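Local coordinates for probable enoyl-CoA hydratase/isomerase (PDB 3SWX), which probably catalyses the hydration or isomerisation of enoyl-CoA thioesters, as a trimeric member of the crotonase-like enoyl-CoA hydratase/isomerase family, at residues I22-P27 / A57-E62; V127-T132 / G182-I187; T134-E139 / A170-A175. All blocks are in the same frame, centred on the assembly; numbering follows the deposited sequence.

Interaction 1 of 3, residues I22-P27 / A57-E62; sequences IGLNRP and AVLYGE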
loop_
_atom_site.group_PDB
_atom_site.type_symbol
_atom_site.label_atom_id
_atom_site.label_comp_id
_atom_site.label_asym_id
_atom_site.label_seq_id
_atom_site.Cartn_x
_atom_site.Cartn_y
_atom_site.Cartn_z
ATOM N N ILE B 22 1.493 -27.715 8.147
ATOM C CA ILE B 22 0.123 -28.025 8.511
ATOM C C ILE B 22 -0.690 -28.112 7.258
ATOM O O ILE B 22 -0.709 -27.158 6.455
ATOM C CB ILE B 22 -0.509 -26.911 9.371
ATOM C CG1 ILE B 22 0.319 -26.664 10.642
ATOM C CG2 ILE B 22 -1.991 -27.241 9.693
ATOM C CD1 ILE B 22 -0.005 -25.299 11.324
ATOM N N GLY B 23 -1.367 -29.248 7.085
ATOM C CA GLY B 23 -2.215 -29.468 5.923
ATOM C C GLY B 23 -3.682 -29.529 6.319
ATOM O O GLY B 23 -4.061 -30.335 7.172
ATOM N N LEU B 24 -4.499 -28.647 5.747
ATOM C CA LEU B 24 -5.939 -28.786 5.891
ATOM C C LEU B 24 -6.282 -30.143 5.303
ATOM O O LEU B 24 -5.876 -30.474 4.181
ATOM C CB LEU B 24 -6.706 -27.668 5.179
ATOM C CG LEU B 24 -6.352 -26.204 5.521
ATOM C CD1 LEU B 24 -7.229 -25.260 4.693
ATOM C CD2 LEU B 24 -6.468 -25.912 7.042
ATOM N N ASN B 25 -7.012 -30.951 6.048
ATOM C CA ASN B 25 -7.189 -32.339 5.629
ATOM C C ASN B 25 -8.638 -32.826 5.695
ATOM O O ASN B 25 -8.927 -33.816 6.356
ATOM C CB ASN B 25 -6.232 -33.255 6.433
ATOM C CG ASN B 25 -6.139 -34.656 5.842
ATOM O OD1 ASN B 25 -6.369 -34.840 4.649
ATOM N ND2 ASN B 25 -5.827 -35.640 6.668
ATOM N N ARG B 26 -9.544 -32.141 4.992
ATOM C CA ARG B 26 -10.916 -32.645 4.767
ATOM C C ARG B 26 -11.177 -32.670 3.265
ATOM O O ARG B 26 -12.129 -32.049 2.764
ATOM C CB ARG B 26 -11.962 -31.785 5.483
ATOM C CG ARG B 26 -11.705 -31.622 6.986
ATOM C CD ARG B 26 -12.798 -30.811 7.665
ATOM N NE ARG B 26 -14.086 -31.504 7.601
ATOM C CZ ARG B 26 -15.238 -30.988 7.162
ATOM N NH1 ARG B 26 -15.328 -29.730 6.732
ATOM N NH2 ARG B 26 -16.328 -31.753 7.158
ATOM N N PRO B 27 -10.323 -33.396 2.530
ATOM C CA PRO B 27 -10.311 -33.296 1.074
ATOM C C PRO B 27 -11.641 -33.689 0.410
ATOM O O PRO B 27 -12.027 -33.053 -0.550
ATOM C CB PRO B 27 -9.170 -34.243 0.668
ATOM C CG PRO B 27 -9.037 -35.193 1.829
ATOM C CD PRO B 27 -9.298 -34.334 3.017
ATOM N N ALA B 57 6.183 -21.634 9.906
ATOM C CA ALA B 57 5.103 -22.572 9.668
ATOM C C ALA B 57 4.542 -22.383 8.246
ATOM O O ALA B 57 4.400 -21.254 7.767
ATOM C CB ALA B 57 3.982 -22.428 10.722
ATOM N N VAL B 58 4.188 -23.509 7.624
ATOM C CA VAL B 58 3.644 -23.569 6.269
ATOM C C VAL B 58 2.251 -24.169 6.358
ATOM O O VAL B 58 2.077 -25.211 6.967
ATOM C CB VAL B 58 4.528 -24.434 5.370
ATOM C CG1 VAL B 58 3.860 -24.706 4.040
ATOM C CG2 VAL B 58 5.855 -23.744 5.139
ATOM N N LEU B 59 1.263 -23.486 5.771
ATOM C CA LEU B 59 -0.118 -23.935 5.759
ATOM C C LEU B 59 -0.564 -24.094 4.305
ATOM O O LEU B 59 -0.374 -23.187 3.485
ATOM C CB LEU B 59 -1.018 -22.923 6.478
ATOM C CG LEU B 59 -2.533 -23.188 6.466
ATOM C CD1 LEU B 59 -2.880 -24.513 7.140
ATOM C CD2 LEU B 59 -3.242 -22.025 7.170
ATOM N N TYR B 60 -1.103 -25.274 3.994
ATOM C CA TYR B 60 -1.564 -25.628 2.647
ATOM C C TYR B 60 -2.816 -26.478 2.842
ATOM O O TYR B 60 -3.234 -26.725 3.983
ATOM C CB TYR B 60 -0.480 -26.400 1.873
ATOM C CG TYR B 60 -0.301 -27.800 2.388
ATOM C CD1 TYR B 60 0.374 -28.036 3.587
ATOM C CD2 TYR B 60 -0.839 -28.894 1.697
ATOM C CE1 TYR B 60 0.504 -29.304 4.078
ATOM C CE2 TYR B 60 -0.703 -30.160 2.177
ATOM C CZ TYR B 60 -0.028 -30.366 3.370
ATOM O OH TYR B 60 0.106 -31.636 3.868
ATOM N N GLY B 61 -3.426 -26.902 1.743
ATOM C CA GLY B 61 -4.581 -27.796 1.794
ATOM C C GLY B 61 -4.331 -29.101 1.049
ATOM O O GLY B 61 -3.762 -29.072 -0.020
ATOM N N GLU B 62 -4.758 -30.238 1.617
ATOM C CA GLU B 62 -4.709 -31.540 0.911
ATOM C C GLU B 62 -5.821 -31.623 -0.132
ATOM O O GLU B 62 -6.840 -30.948 -0.011
ATOM C CB GLU B 62 -4.846 -32.710 1.899
ATOM C CG GLU B 62 -3.611 -32.948 2.821
ATOM C CD GLU B 62 -2.478 -33.687 2.108
ATOM O OE1 GLU B 62 -2.785 -34.560 1.270
ATOM O OE2 GLU B 62 -1.285 -33.400 2.374
#

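Interaction 2 of 3, residues V127-T132 / G182-I187; sequences VIADET and GIVQEI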
loop_
_atom_site.group_PDB
_atom_site.type_symbol
_atom_site.label_atom_id
_atom_site.label_comp_id
_atom_site.label_asym_id
_atom_site.label_seq_id
_atom_site.Cartn_x
_atom_site.Cartn_y
_atom_site.Cartn_z
ATOM N N VAL B 127 2.840 -15.704 0.722
ATOM C CA VAL B 127 1.844 -16.526 0.043
ATOM C C VAL B 127 2.444 -17.009 -1.264
ATOM O O VAL B 127 2.944 -16.205 -2.070
ATOM C CB VAL B 127 0.512 -15.764 -0.220
ATOM C CG1 VAL B 127 -0.497 -16.635 -1.007
ATOM C CG2 VAL B 127 -0.119 -15.281 1.093
ATOM N N ILE B 128 2.396 -18.324 -1.459
ATOM C CA ILE B 128 2.867 -18.946 -2.678
ATOM C C ILE B 128 1.686 -19.638 -3.332
ATOM O O ILE B 128 0.972 -20.406 -2.663
ATOM C CB ILE B 128 3.935 -20.013 -2.395
ATOM C CG1 ILE B 128 5.072 -19.433 -1.548
ATOM C CG2 ILE B 128 4.429 -20.626 -3.722
ATOM C CD1 ILE B 128 5.863 -18.302 -2.224
ATOM N N ALA B 129 1.514 -19.391 -4.635
ATOM C CA ALA B 129 0.477 -20.042 -5.430
ATOM C C ALA B 129 1.061 -20.942 -6.526
ATOM O O ALA B 129 2.091 -20.607 -7.130
ATOM C CB ALA B 129 -0.435 -18.972 -6.051
ATOM N N ASP B 130 0.431 -22.093 -6.794
ATOM C CA ASP B 130 0.734 -22.792 -8.029
ATOM C C ASP B 130 -0.100 -22.149 -9.145
ATOM O O ASP B 130 -1.035 -21.390 -8.874
ATOM C CB ASP B 130 0.632 -24.348 -7.920
ATOM C CG ASP B 130 -0.756 -24.911 -8.220
ATOM O OD1 ASP B 130 -1.753 -24.158 -8.283
ATOM O OD2 ASP B 130 -0.836 -26.148 -8.389
ATOM N N GLU B 131 0.251 -22.448 -10.396
ATOM C CA GLU B 131 -0.383 -21.797 -11.555
ATOM C C GLU B 131 -1.903 -22.008 -11.684
ATOM O O GLU B 131 -2.574 -21.261 -12.409
ATOM C CB GLU B 131 0.351 -22.173 -12.853
ATOM C CG GLU B 131 0.515 -23.666 -13.090
ATOM C CD GLU B 131 1.449 -23.995 -14.262
ATOM O OE1 GLU B 131 1.526 -23.172 -15.211
ATOM O OE2 GLU B 131 2.091 -25.081 -14.222
ATOM N N THR B 132 -2.461 -22.989 -10.981
ATOM C CA THR B 132 -3.901 -23.249 -11.059
ATOM C C THR B 132 -4.722 -22.393 -10.102
ATOM O O THR B 132 -5.930 -22.405 -10.183
ATOM C CB THR B 132 -4.259 -24.726 -10.721
ATOM O OG1 THR B 132 -4.069 -24.960 -9.314
ATOM C CG2 THR B 132 -3.403 -25.693 -11.511
ATOM N N GLY B 182 -0.406 -8.066 -5.381
ATOM C CA GLY B 182 0.397 -8.185 -4.162
ATOM C C GLY B 182 -0.020 -9.215 -3.126
ATOM O O GLY B 182 0.681 -9.373 -2.111
ATOM N N ILE B 183 -1.142 -9.901 -3.341
ATOM C CA ILE B 183 -1.589 -10.956 -2.410
ATOM C C ILE B 183 -0.691 -12.198 -2.489
ATOM O O ILE B 183 -0.437 -12.856 -1.492
ATOM C CB ILE B 183 -3.008 -11.504 -2.749
ATOM C CG1 ILE B 183 -4.095 -10.477 -2.594
ATOM C CG2 ILE B 183 -3.379 -12.669 -1.815
ATOM C CD1 ILE B 183 -5.496 -11.128 -2.987
ATOM N N VAL B 184 -0.261 -12.539 -3.696
ATOM C CA VAL B 184 0.565 -13.718 -3.928
ATOM C C VAL B 184 1.984 -13.273 -4.261
ATOM O O VAL B 184 2.170 -12.460 -5.162
ATOM C CB VAL B 184 0.006 -14.528 -5.115
ATOM C CG1 VAL B 184 1.057 -15.553 -5.632
ATOM C CG2 VAL B 184 -1.280 -15.220 -4.709
ATOM N N GLN B 185 2.978 -13.812 -3.560
ATOM C CA GLN B 185 4.369 -13.372 -3.740
ATOM C C GLN B 185 5.045 -14.080 -4.894
ATOM O O GLN B 185 5.955 -13.548 -5.508
ATOM C CB GLN B 185 5.204 -13.582 -2.475
ATOM C CG GLN B 185 5.041 -12.481 -1.445
ATOM C CD GLN B 185 3.598 -12.268 -1.049
ATOM O OE1 GLN B 185 3.026 -13.053 -0.279
ATOM N NE2 GLN B 185 2.994 -11.199 -1.572
ATOM N N GLU B 186 4.604 -15.288 -5.197
ATOM C CA GLU B 186 5.243 -16.049 -6.249
ATOM C C GLU B 186 4.283 -17.112 -6.755
ATOM O O GLU B 186 3.536 -17.722 -5.974
ATOM C CB GLU B 186 6.547 -16.671 -5.731
ATOM C CG GLU B 186 7.343 -17.377 -6.815
ATOM C CD GLU B 186 8.626 -18.034 -6.312
ATOM O OE1 GLU B 186 9.025 -17.825 -5.122
ATOM O OE2 GLU B 186 9.227 -18.775 -7.138
ATOM N N ILE B 187 4.288 -17.278 -8.078
ATOM C CA ILE B 187 3.545 -18.309 -8.747
ATOM C C ILE B 187 4.524 -19.360 -9.282
ATOM O O ILE B 187 5.487 -19.029 -9.977
ATOM C CB ILE B 187 2.754 -17.763 -9.939
ATOM C CG1 ILE B 187 1.839 -16.598 -9.535
ATOM C CG2 ILE B 187 1.924 -18.895 -10.597
ATOM C CD1 ILE B 187 1.315 -15.844 -10.746
#

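Interaction 3 of 3, residues T134-E139 / A170-A175; sequences TFAQLE and ADTFDA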
loop_
_atom_site.group_PDB
_atom_site.type_symbol
_atom_site.label_atom_id
_atom_site.label_comp_id
_atom_site.label_asym_id
_atom_site.label_seq_id
_atom_site.Cartn_x
_atom_site.Cartn_y
_atom_site.Cartn_z
ATOM N N THR B 134 -7.117 -20.090 -8.324
ATOM C CA THR B 134 -8.077 -18.993 -8.538
ATOM C C THR B 134 -8.679 -18.527 -7.210
ATOM O O THR B 134 -8.655 -19.256 -6.213
ATOM C CB THR B 134 -9.218 -19.355 -9.493
ATOM O OG1 THR B 134 -9.997 -20.392 -8.913
ATOM C CG2 THR B 134 -8.701 -19.776 -10.855
ATOM N N PHE B 135 -9.234 -17.316 -7.215
ATOM C CA PHE B 135 -9.711 -16.649 -5.998
ATOM C C PHE B 135 -11.092 -16.006 -6.200
ATOM O O PHE B 135 -11.355 -15.395 -7.235
ATOM C CB PHE B 135 -8.725 -15.552 -5.566
ATOM C CG PHE B 135 -7.307 -16.031 -5.405
ATOM C CD1 PHE B 135 -6.468 -16.131 -6.504
ATOM C CD2 PHE B 135 -6.807 -16.364 -4.161
ATOM C CE1 PHE B 135 -5.176 -16.587 -6.366
ATOM C CE2 PHE B 135 -5.501 -16.810 -4.014
ATOM C CZ PHE B 135 -4.685 -16.922 -5.117
ATOM N N ALA B 136 -11.956 -16.111 -5.198
ATOM C CA ALA B 136 -13.244 -15.415 -5.239
ATOM C C ALA B 136 -13.782 -15.063 -3.851
ATOM O O ALA B 136 -13.998 -15.945 -2.993
ATOM C CB ALA B 136 -14.269 -16.228 -6.030
ATOM N N GLN B 137 -14.024 -13.760 -3.662
ATOM C CA GLN B 137 -14.554 -13.217 -2.438
ATOM C C GLN B 137 -16.090 -13.213 -2.572
ATOM O O GLN B 137 -16.724 -12.175 -2.851
ATOM C CB GLN B 137 -13.971 -11.816 -2.210
ATOM C CG GLN B 137 -14.007 -11.330 -0.772
ATOM C CD GLN B 137 -12.882 -11.882 0.081
ATOM O OE1 GLN B 137 -11.731 -11.446 -0.033
ATOM N NE2 GLN B 137 -13.210 -12.826 0.958
ATOM N N LEU B 138 -16.677 -14.390 -2.345
ATOM C CA LEU B 138 -18.076 -14.647 -2.657
ATOM C C LEU B 138 -19.117 -14.116 -1.654
ATOM O O LEU B 138 -20.326 -14.218 -1.901
ATOM C CB LEU B 138 -18.289 -16.165 -2.851
ATOM C CG LEU B 138 -17.597 -16.828 -4.050
ATOM C CD1 LEU B 138 -17.751 -18.353 -3.978
ATOM C CD2 LEU B 138 -18.134 -16.314 -5.400
ATOM N N GLU B 139 -18.666 -13.567 -0.528
ATOM C CA GLU B 139 -19.572 -13.257 0.585
ATOM C C GLU B 139 -20.737 -12.360 0.179
ATOM O O GLU B 139 -21.894 -12.692 0.465
ATOM C CB GLU B 139 -18.805 -12.651 1.778
ATOM C CG GLU B 139 -17.820 -13.630 2.493
ATOM C CD GLU B 139 -16.381 -13.600 1.925
ATOM O OE1 GLU B 139 -16.178 -13.209 0.747
ATOM O OE2 GLU B 139 -15.442 -13.988 2.671
ATOM N N ALA B 170 -17.716 -9.983 -6.175
ATOM C CA ALA B 170 -17.590 -11.435 -6.019
ATOM C C ALA B 170 -17.016 -12.150 -7.264
ATOM O O ALA B 170 -17.116 -13.369 -7.348
ATOM C CB ALA B 170 -18.933 -12.068 -5.589
ATOM N N ASP B 171 -16.391 -11.415 -8.203
ATOM C CA ASP B 171 -15.878 -12.039 -9.435
ATOM C C ASP B 171 -14.658 -12.860 -9.111
ATOM O O ASP B 171 -13.879 -12.513 -8.211
ATOM C CB ASP B 171 -15.482 -11.005 -10.500
ATOM C CG ASP B 171 -16.688 -10.377 -11.220
ATOM O OD1 ASP B 171 -17.752 -11.020 -11.339
ATOM O OD2 ASP B 171 -16.556 -9.222 -11.677
ATOM N N THR B 172 -14.461 -13.923 -9.872
ATOM C CA THR B 172 -13.273 -14.755 -9.740
ATOM C C THR B 172 -12.059 -14.098 -10.384
ATOM O O THR B 172 -12.168 -13.543 -11.472
ATOM C CB THR B 172 -13.522 -16.119 -10.382
ATOM O OG1 THR B 172 -14.661 -16.701 -9.751
ATOM C CG2 THR B 172 -12.295 -17.076 -10.233
ATOM N N PHE B 173 -10.904 -14.146 -9.706
ATOM C CA PHE B 173 -9.630 -13.724 -10.314
ATOM C C PHE B 173 -8.561 -14.800 -10.171
ATOM O O PHE B 173 -8.603 -15.602 -9.266
ATOM C CB PHE B 173 -9.139 -12.375 -9.765
ATOM C CG PHE B 173 -8.952 -12.327 -8.259
ATOM C CD1 PHE B 173 -10.052 -12.235 -7.407
ATOM C CD2 PHE B 173 -7.671 -12.323 -7.700
ATOM C CE1 PHE B 173 -9.899 -12.172 -6.027
ATOM C CE2 PHE B 173 -7.502 -12.271 -6.292
ATOM C CZ PHE B 173 -8.624 -12.189 -5.466
ATOM N N ASP B 174 -7.592 -14.798 -11.075
ATOM C CA ASP B 174 -6.624 -15.891 -11.165
ATOM C C ASP B 174 -5.297 -15.564 -10.498
ATOM O O ASP B 174 -5.097 -14.448 -9.977
ATOM C CB ASP B 174 -6.441 -16.315 -12.625
ATOM C CG ASP B 174 -5.772 -15.269 -13.480
ATOM O OD1 ASP B 174 -5.180 -14.305 -12.959
ATOM O OD2 ASP B 174 -5.829 -15.430 -14.700
ATOM N N ALA B 175 -4.397 -16.544 -10.497
ATOM C CA ALA B 175 -3.083 -16.389 -9.850
ATOM C C ALA B 175 -2.318 -15.182 -10.388
ATOM O O ALA B 175 -1.701 -14.462 -9.600
ATOM C CB ALA B 175 -2.239 -17.673 -9.991
HETATM O O HOH W 1 -13.861 -11.640 -5.636
#

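Interaction 1 of 3, residues I22-P27 / A57-E62
Gly23 offers its CA to the flat side of the Tyr60 ring, a CH-pi contact in which the carbon stands 3.7 Å from the ring centroid of Tyr60, displaced toward the rim on the CE1 side. Having no side chain, Gly23 lets the phenol lie directly across the neighbouring strand. The ring reaches over because CG of Tyr60 sits between its own backbone N and carbonyl carbon (chi1 72°). Beneath it the two parallel strands are joined by four backbone hydrogen bonds: Ile22 N gives to Val58 O at 2.8 Å, Tyr60 N to Ile22 O, Leu24 N to Tyr60 O, and Glu62 N to Leu24 O at 2.8 Å. The opposite face of the sheet is apolar. There CD1 of Leu59 meets both CG2 of Ile22, at 3.8 Å, and CD2 of Leu24, at 3.9 Å; Ile22 packs on Leu45 and Leu24 on Met37, both of helix 35-50.

The second shell fixes the phenol. Tyr60 OH donates to OE2 of Glu62 over 2.7 Å; the oxygen sits at the edge of the ring, in its plane, and accepts through its anti lone pair. Arg14 NH2 hydrogen-bonds the hydroxyl, and Arg12 forms a salt bridge with the same OE2, a nearby positive charge that would probably help keep the carboxylate ionised. Strands 19-24 and 56-61, linked through helix 35-50, make up a beta-alpha-beta crossover of the crotonase fold.

Interaction 2 of 3, residues V127-T132 / G182-I187
Val127 and Val184 meet at about a right angle, CG1 of Val127 lying 4.0 Å from CG2 of Val184, just ahead of strand 186-188, the outermost parallel strand of the crotonase-fold sheet. Next along, the methyl of Ala129 rests on the other branch of the same valine, with its CB 3.8 Å from Val184 CG1. Val184 thus spans two residues of strand 126-130 that point to one face. On the other face, Ile128 and Glu186 run side by side in the same direction, CD1 of the isoleucine touching CB of the glutamate at 3.9 Å. Helix 193-205 packs over this pair through Ala197, Ile200 and Thr196. Further on, CG2 of Ile187 lies against CA of Glu131.

The backbones are joined by Gln185 N to Val127 O, at 2.8 Å, and by Ala129 N to Glu186 O, at 2.9 Å. Ahead of the regular pairing a side-chain amide takes the place of a backbone carbonyl: Gln185 crosses Val127 at about a right angle, and its chain, bent at chi2 (56°), folds the amide back beside the valine backbone. NE2 of that amide reaches Asn162 of the second subunit, so the group is held from both ends and ties the sheet edge to the trimer interface. Its oxygen, OE1, accepts from Val127 N at 2.8 Å, with the donor in the carbonyl plane and an N-H...O angle of 147°.

Interaction 3 of 3, residues T134-E139 / A170-A175
Phe135 and Phe173, paired across two strands and so on one face, turn their rings by different first torsions. In Phe135, CG is anti to the carbonyl carbon (chi1 -54°), whereas in Phe173 it is placed between the backbone N and the carbonyl carbon (chi1 57°), which swings the second ring across the first strand. The result is a near-parallel but strongly slid pair: the planes differ by 19°, the centroids of the Phe135 and Phe173 rings are 5.3 Å apart, and the rings barely overlap. What lies over the Phe173 face is instead CB of Phe135, in a CH-pi contact 3.5 Å from the Phe173 centroid. The Phe135 ring, for its part, has Phe173 O at its edge, 3.5 Å from CD1.

Phe135 and Phe173 form an antiparallel hydrogen-bonded pair. Phe135 N donates to Phe173 O at 2.7 Å, and Phe173 N returns a bond to Phe135 O at 2.8 Å. Thr134 faces Asp174 in the adjoining non-hydrogen-bonded pair, and Thr134 CB touches CG2 of Thr172. Beyond this pair the chains stay close but direct hydrogen bonds give way to a water, accepting from Gln137 N and donating to Asp171 O at 2.7 Å. Here Gln137 centres an inverse gamma turn, while CD2 of Leu138 reaches Ala170 O at 3.7 Å.

Neighbouring elements cover the aromatic pair and hold the ends of segment 170-175. Trp166 stacks on Phe173, Val113 and Ile118 pack on Phe135, and Asp174 caps the following helix by accepting from Glu177 N. Asp171 pairs with Arg165, and the third subunit packs against Ala170 and Asp171. The pairing adds strand 173-174 to the edge of the crotonase fold's small three-stranded sheet. Its chemistry is divided: aromatic carbon secures the buried face, while water completes the link where direct pairing stops.

Interactions 1 and 2 belong to the same six-stranded sheet, with centres 16 Å apart and no touch between them; both are buried and parallel. Interaction 3 is antiparallel, only partly buried, and lies in the small three-stranded sheet. It nevertheless abuts interaction 2, where Val184 CG2 packs on Phe135 CZ at 3.8 Å and Ile187 on Ala175, so the end of the large sheet and the small one share an apolar seam. Their polar chemistry follows position: interaction 1 carries a tyrosine-carboxylate-arginine cluster within one chain, interaction 2 uses an amide that also reaches the second subunit, and interaction 3 supplements its two backbone bonds with a bridging water and packs against the third.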